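Local atomic coordinates of putative hydantoin racemase (PDB entry 3QVL), a protein that racemises allantoin and probably also interconverts the D and L forms of other 5-monosubstituted hydantoins. Residues A[7-12]-A[73-78]. Residues are numbered along the deposited sequence; the frame is centred on the assembly and turned at random.
Unlike the reference sequence in segment 73-78: Ser77 (reference Cys). With 5HY ([(4R)-2,5-dioxoimidazolidin-4-yl]acetic acid), chain C.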
loop_
_atom_site.group_PDB
_atom_site.type_symbol
_atom_site.label_atom_id
_atom_site.label_comp_id
_atom_site.label_asym_id
_atom_site.label_seq_id
_atom_site.Cartn_x
_atom_site.Cartn_y
_atom_site.Cartn_z
ATOM N N ILE A 7 14.901 3.635 29.446
ATOM C CA ILE A 7 16.250 3.478 28.913
ATOM C C ILE A 7 16.557 4.502 27.828
ATOM O O ILE A 7 15.938 4.493 26.764
ATOM C CB ILE A 7 16.478 2.056 28.331
ATOM C CG1 ILE A 7 16.068 0.977 29.339
ATOM C CG2 ILE A 7 17.940 1.878 27.890
ATOM C CD1 ILE A 7 15.879 -0.397 28.726
ATOM N N ASN A 8 17.513 5.383 28.111
ATOM C CA ASN A 8 18.128 6.199 27.077
ATOM C C ASN A 8 19.147 5.323 26.350
ATOM O O ASN A 8 20.130 4.899 26.954
ATOM C CB ASN A 8 18.805 7.433 27.685
ATOM C CG ASN A 8 19.519 8.290 26.646
ATOM O OD1 ASN A 8 19.278 8.170 25.442
ATOM N ND2 ASN A 8 20.404 9.165 27.113
ATOM N N PRO A 9 18.903 5.025 25.058
ATOM C CA PRO A 9 19.776 4.134 24.291
ATOM C C PRO A 9 21.161 4.710 23.991
ATOM O O PRO A 9 22.079 3.948 23.682
ATOM C CB PRO A 9 18.991 3.911 22.993
ATOM C CG PRO A 9 17.577 4.178 23.374
ATOM C CD PRO A 9 17.684 5.345 24.299
ATOM N N ASN A 10 21.308 6.030 24.068
ATOM C CA ASN A 10 22.631 6.647 23.966
ATOM C C ASN A 10 23.265 6.846 25.347
ATOM O O ASN A 10 22.577 6.750 26.366
ATOM C CB ASN A 10 22.595 7.948 23.145
ATOM C CG ASN A 10 21.897 9.089 23.862
ATOM O OD1 ASN A 10 22.272 9.474 24.971
ATOM N ND2 ASN A 10 20.890 9.657 23.212
ATOM N N THR A 11 24.567 7.125 25.373
ATOM C CA THR A 11 25.323 7.182 26.629
ATOM C C THR A 11 25.414 8.578 27.252
ATOM O O THR A 11 26.088 8.763 28.270
ATOM C CB THR A 11 26.751 6.611 26.461
ATOM O OG1 THR A 11 27.447 7.351 25.451
ATOM C CG2 THR A 11 26.706 5.136 26.074
ATOM N N SER A 12 24.738 9.555 26.648
ATOM C CA SER A 12 24.715 10.918 27.175
ATOM C C SER A 12 23.913 10.989 28.470
ATOM O O SER A 12 22.704 10.735 28.473
ATOM C CB SER A 12 24.135 11.888 26.141
ATOM O OG SER A 12 23.885 13.164 26.712
ATOM N N HIS A 73 9.348 -1.416 30.392
ATOM C CA HIS A 73 10.510 -0.699 29.873
ATOM C C HIS A 73 10.117 0.321 28.809
ATOM O O HIS A 73 9.128 0.141 28.092
ATOM C CB HIS A 73 11.530 -1.668 29.266
ATOM C CG HIS A 73 11.792 -2.885 30.097
ATOM N ND1 HIS A 73 12.908 -3.018 30.895
ATOM C CD2 HIS A 73 11.092 -4.037 30.236
ATOM C CE1 HIS A 73 12.882 -4.196 31.494
ATOM N NE2 HIS A 73 11.788 -4.831 31.115
ATOM N N VAL A 74 10.909 1.385 28.714
ATOM C CA VAL A 74 10.759 2.394 27.668
ATOM C C VAL A 74 12.091 2.553 26.931
ATOM O O VAL A 74 13.137 2.716 27.562
ATOM C CB VAL A 74 10.299 3.757 28.253
ATOM C CG1 VAL A 74 10.372 4.861 27.203
ATOM C CG2 VAL A 74 8.882 3.656 28.813
ATOM N N ILE A 75 12.049 2.486 25.600
ATOM C CA ILE A 75 13.229 2.761 24.774
ATOM C C ILE A 75 13.169 4.216 24.313
ATOM O O ILE A 75 12.350 4.580 23.461
ATOM C CB ILE A 75 13.346 1.784 23.579
ATOM C CG1 ILE A 75 13.520 0.349 24.088
ATOM C CG2 ILE A 75 14.513 2.173 22.670
ATOM C CD1 ILE A 75 13.470 -0.710 23.006
ATOM N N ALA A 76 14.048 5.037 24.884
ATOM C CA ALA A 76 13.926 6.492 24.799
ATOM C C ALA A 76 14.762 7.200 23.726
ATOM O O ALA A 76 15.362 8.250 23.984
ATOM C CB ALA A 76 14.146 7.125 26.174
ATOM N N SER A 77 14.794 6.604 22.536
ATOM C CA SER A 77 15.362 7.226 21.340
ATOM C C SER A 77 14.349 7.104 20.205
ATOM O O SER A 77 13.675 6.078 20.085
ATOM C CB SER A 77 16.677 6.556 20.949
ATOM O OG SER A 77 17.256 7.181 19.819
ATOM N N PHE A 78 14.246 8.143 19.377
ATOM C CA PHE A 78 13.214 8.198 18.329
ATOM C C PHE A 78 13.327 7.173 17.187
ATOM O O PHE A 78 12.446 7.092 16.331
ATOM C CB PHE A 78 13.093 9.623 17.776
ATOM C CG PHE A 78 11.771 9.907 17.117
ATOM C CD1 PHE A 78 10.613 10.051 17.880
ATOM C CD2 PHE A 78 11.681 10.033 15.734
ATOM C CE1 PHE A 78 9.387 10.313 17.273
ATOM C CE2 PHE A 78 10.460 10.294 15.120
ATOM C CZ PHE A 78 9.312 10.435 15.892
HETATM C C 5HY C . 16.981 10.307 19.870
HETATM N N 5HY C . 18.861 10.036 18.572
HETATM O O 5HY C . 15.824 10.430 20.267
HETATM C CA 5HY C . 17.401 10.080 18.424
HETATM C CB 5HY C . 16.942 11.214 17.481
HETATM C CG 5HY C . 17.229 12.649 17.951
HETATM O OAB 5HY C . 20.293 10.131 20.318
HETATM N NAF 5HY C . 18.064 10.322 20.645
HETATM C CAI 5HY C . 19.145 10.155 19.874
HETATM O OD1 5HY C . 17.058 13.550 17.103
HETATM O OD2 5HY C . 17.593 12.833 19.132
HETATM O O HOH W 1 17.870 9.417 23.334
#
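Ile7 and Ile75 sit side by side on neighbouring parallel strands, 2-7 and 72-75, at the C-terminal ends of the two inner strands of a four-stranded sheet, order 2-1-3-4, where this half of the Asp/Glu/hydantoin racemase fold supplies its part of the ligand pocket. Ile7 N donates a hydrogen bond to Val74 O and Ile7 O accepts one from Ala76 N, both at 2.7 Å, after which the chains part. Pro9, a rigid ring without an N-H, fills the angle between them: its CG lies 3.5 Å from Ser77 CB and meets Ile75 CG2, the Pro9 and Ile75 side chains crossing at about a right angle. Ser77 replaces the cysteine of the reference sequence; in one of its two modelled conformers OG lies 3.1 Å from C of 5HY. Asparagine suits positions 8 and 10 because each amide both accepts and donates. Both form Asx turns, Asn8 OD1 taking Asn10 N and Asn10 OD1 taking Ser12 N; Asn8 ND2 also reaches Asn10 OD1, from above its carbonyl plane. Thus gripped by two donors, Asn10 can direct ND2 to 5HY OAB, 3.0 Å away, while Phe78 N donates to 5HY O. One water joins the segments, donating to Asn8 OD1 and Ala76 O and accepting from 5HY NAF at 2.8 Å.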